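Local atomic coordinates of peroxisomal membrane protein LPX1 (Saccharomyces cerevisiae, PDB entry 2Y6U), a protein that has acyl esterase, triacylglycerol lipase and phospholipase A activity in yeast peroxisomes. Residues S61-V66 / I142-G147. Numbering follows the deposited sequence. Where two conformers were deposited one is given.
Sequences SGMSKV and IGHSMG
The S145 side chain has an unusual chi1 of 138°, which brings OG up to the backbone N of S61. M146 has CG anti to its own N (chi1 178°), and its chain bends at the last torsion so that CE comes back towards S61. The 142-147 segment fits the nucleophile elbow (GxSxG) of an alpha/beta hydrolase: G143, S145 and G147 span the sharp turn between strand 137-144 and helix 146-157. S145 sits at the turn with positive phi, probably as the nucleophile. The 61-66 segment follows strand 51-58, the neighbouring strand of the sheet.

One hydrogen bond crosses the contact. S61 N donates to S145 OG at 3.1 Å, almost straight at 173°. M146 N makes only a weak, doubtful second approach to S145 OG. The N-H groups of S61, in the loop after strand 51-58, and of M146, right after the probable nucleophile, lie where this family usually forms its oxyanion hole. They would probably hold the substrate oxygen; here S61 N is turned to S145 OG instead.

S61 OG lies beside M146 CB at 3.4 Å, and SD of M146 is 4.0 Å from the same OG. CE of M146 reaches S61 CA at 4.1 Å. G62 N hydrogen-bonds H97 NE2, just before helix 98-103.

Further along, the M63 and H144 side chains cross at about a right angle. H144 NE2 donates to H323 O, which ties the ring to the loop before helix 325-328. The M63 chain runs extended beyond CG, and its CE meets the H144 ring obliquely, 3.8 Å from CE1.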
ATOM      1  N   SER A  61       8.202 -19.332  -5.583  1.00 26.31           N
ATOM      2  CA  SER A  61       7.811 -19.337  -6.997  1.00 28.22           C
ATOM      3  C   SER A  61       7.528 -20.777  -7.388  1.00 28.17           C
ATOM      4  O   SER A  61       8.365 -21.662  -7.103  1.00 30.52           O
ATOM      5  CB  SER A  61       9.039 -18.837  -7.815  1.00 30.15           C
ATOM      6  OG  SER A  61       9.203 -17.469  -7.555  1.00 35.63           O
ATOM      7  N   GLY A  62       6.423 -20.997  -8.107  1.00 28.45           N
ATOM      8  CA  GLY A  62       6.077 -22.340  -8.623  1.00 28.42           C
ATOM      9  C   GLY A  62       5.551 -23.329  -7.613  1.00 29.76           C
ATOM     10  O   GLY A  62       5.314 -24.486  -7.937  1.00 31.39           O
ATOM     11  N   MET A  63       5.342 -22.903  -6.384  1.00 28.96           N
ATOM     12  CA  MET A  63       4.806 -23.794  -5.342  1.00 29.86           C
ATOM     13  C   MET A  63       3.404 -23.354  -5.008  1.00 29.34           C
ATOM     14  O   MET A  63       2.675 -22.873  -5.885  1.00 29.32           O
ATOM     15  CB  MET A  63       5.787 -23.801  -4.121  1.00 29.92           C
ATOM     16  CG  MET A  63       7.152 -24.218  -4.524  1.00 33.25           C
ATOM     17  SD  MET A  63       8.077 -24.898  -3.159  1.00 41.08           S
ATOM     18  CE  MET A  63       9.740 -24.589  -3.653  1.00 42.30           C
ATOM     19  N   SER A  64       2.989 -23.470  -3.749  1.00 29.36           N
ATOM     20  CA  SER A  64       1.629 -23.054  -3.332  1.00 28.05           C
ATOM     21  C   SER A  64       1.631 -23.057  -1.826  1.00 26.63           C
ATOM     22  O   SER A  64       2.585 -23.498  -1.226  1.00 26.02           O
ATOM     23  CB  SER A  64       0.566 -24.063  -3.834  1.00 30.06           C
ATOM     24  OG  SER A  64       0.672 -25.319  -3.124  1.00 28.97           O
ATOM     25  N   LYS A  65       0.493 -22.759  -1.257  1.00 26.15           N
ATOM     26  CA  LYS A  65       0.292 -22.721   0.158  1.00 26.26           C
ATOM     27  C   LYS A  65       0.439 -24.109   0.796  1.00 28.15           C
ATOM     28  O   LYS A  65       0.727 -24.196   1.970  1.00 28.83           O
ATOM     29  CB  LYS A  65      -1.069 -22.171   0.427  1.00 28.28           C
ATOM     30  CG  LYS A  65      -2.188 -23.122  -0.009  1.00 29.79           C
ATOM     31  CD  LYS A  65      -3.603 -22.516   0.195  1.00 33.27           C
ATOM     32  CE  LYS A  65      -4.569 -23.433  -0.558  1.00 32.96           C
ATOM     33  NZ  LYS A  65      -6.029 -23.018  -0.499  1.00 42.22           N
ATOM     34  N   VAL A  66       0.315 -25.175   0.004  1.00 28.32           N
ATOM     35  CA  VAL A  66       0.318 -26.513   0.549  1.00 29.41           C
ATOM     36  C   VAL A  66       1.664 -26.902   1.197  1.00 29.51           C
ATOM     37  O   VAL A  66       1.713 -27.779   2.094  1.00 30.70           O
ATOM     38  CB  VAL A  66      -0.078 -27.596  -0.497  1.00 32.79           C
ATOM     39  CG1 VAL A  66       1.115 -28.068  -1.428  1.00 32.99           C
ATOM     40  CG2 VAL A  66      -0.718 -28.778   0.249  1.00 32.23           C
ATOM     41  N   ILE A 142       6.351 -15.144   7.240  1.00 21.29           N
ATOM     42  CA  ILE A 142       7.346 -16.110   6.917  0.70 21.04           C
ATOM     43  C   ILE A 142       7.247 -16.349   5.403  1.00 22.20           C
ATOM     44  O   ILE A 142       6.193 -16.729   4.858  1.00 23.37           O
ATOM     45  CB  ILE A 142       7.196 -17.458   7.672  0.70 22.98           C
ATOM     46  CG1 ILE A 142       7.039 -17.262   9.186  0.70 23.16           C
ATOM     47  CG2 ILE A 142       8.359 -18.449   7.235  0.70 23.28           C
ATOM     48  CD1 ILE A 142       5.585 -17.137   9.664  0.70 19.89           C
ATOM     49  N   GLY A 143       8.331 -16.112   4.664  1.00 21.18           N
ATOM     50  CA  GLY A 143       8.252 -16.239   3.229  1.00 21.13           C
ATOM     51  C   GLY A 143       9.437 -16.986   2.682  1.00 23.18           C
ATOM     52  O   GLY A 143      10.575 -16.764   3.132  1.00 25.06           O
ATOM     53  N   HIS A 144       9.186 -17.894   1.783  1.00 22.92           N
ATOM     54  CA  HIS A 144      10.263 -18.525   0.974  1.00 24.07           C
ATOM     55  C   HIS A 144      10.435 -17.830  -0.415  1.00 25.24           C
ATOM     56  O   HIS A 144       9.473 -17.689  -1.138  1.00 23.27           O
ATOM     57  CB  HIS A 144       9.906 -19.998   0.801  1.00 23.91           C
ATOM     58  CG  HIS A 144      10.874 -20.742  -0.041  1.00 26.15           C
ATOM     59  ND1 HIS A 144      10.526 -21.351  -1.215  1.00 28.81           N
ATOM     60  CD2 HIS A 144      12.202 -20.891   0.086  1.00 25.50           C
ATOM     61  CE1 HIS A 144      11.606 -21.882  -1.774  1.00 31.00           C
ATOM     62  NE2 HIS A 144      12.640 -21.669  -0.983  1.00 26.59           N
ATOM     63  N   SER A 145      11.650 -17.550  -0.869  1.00 28.03           N
ATOM     64  CA  SER A 145      11.933 -17.269  -2.386  1.00 29.10           C
ATOM     65  C   SER A 145      11.186 -16.013  -2.759  1.00 26.92           C
ATOM     66  O   SER A 145      11.393 -14.954  -2.099  1.00 26.29           O
ATOM     67  CB  SER A 145      11.685 -18.540  -3.307  1.00 29.05           C
ATOM     68  OG  SER A 145      11.022 -18.380  -4.585  1.00 33.02           O
ATOM     69  N   MET A 146      10.289 -16.062  -3.746  1.00 24.41           N
ATOM     70  CA  MET A 146       9.361 -14.954  -3.978  1.00 23.92           C
ATOM     71  C   MET A 146       8.643 -14.430  -2.724  1.00 23.03           C
ATOM     72  O   MET A 146       8.496 -13.195  -2.552  1.00 21.44           O
ATOM     73  CB  MET A 146       8.315 -15.443  -4.999  1.00 25.46           C
ATOM     74  CG  MET A 146       7.281 -14.545  -5.349  1.00 28.19           C
ATOM     75  SD  MET A 146       5.994 -15.387  -6.422  1.00 33.06           S
ATOM     76  CE  MET A 146       5.282 -16.499  -5.473  1.00 26.20           C
ATOM     77  N   GLY A 147       8.220 -15.346  -1.848  1.00 22.52           N
ATOM     78  CA  GLY A 147       7.502 -15.020  -0.641  1.00 21.85           C
ATOM     79  C   GLY A 147       8.340 -14.212   0.332  1.00 22.28           C
ATOM     80  O   GLY A 147       7.834 -13.389   1.075  1.00 21.68           O
TER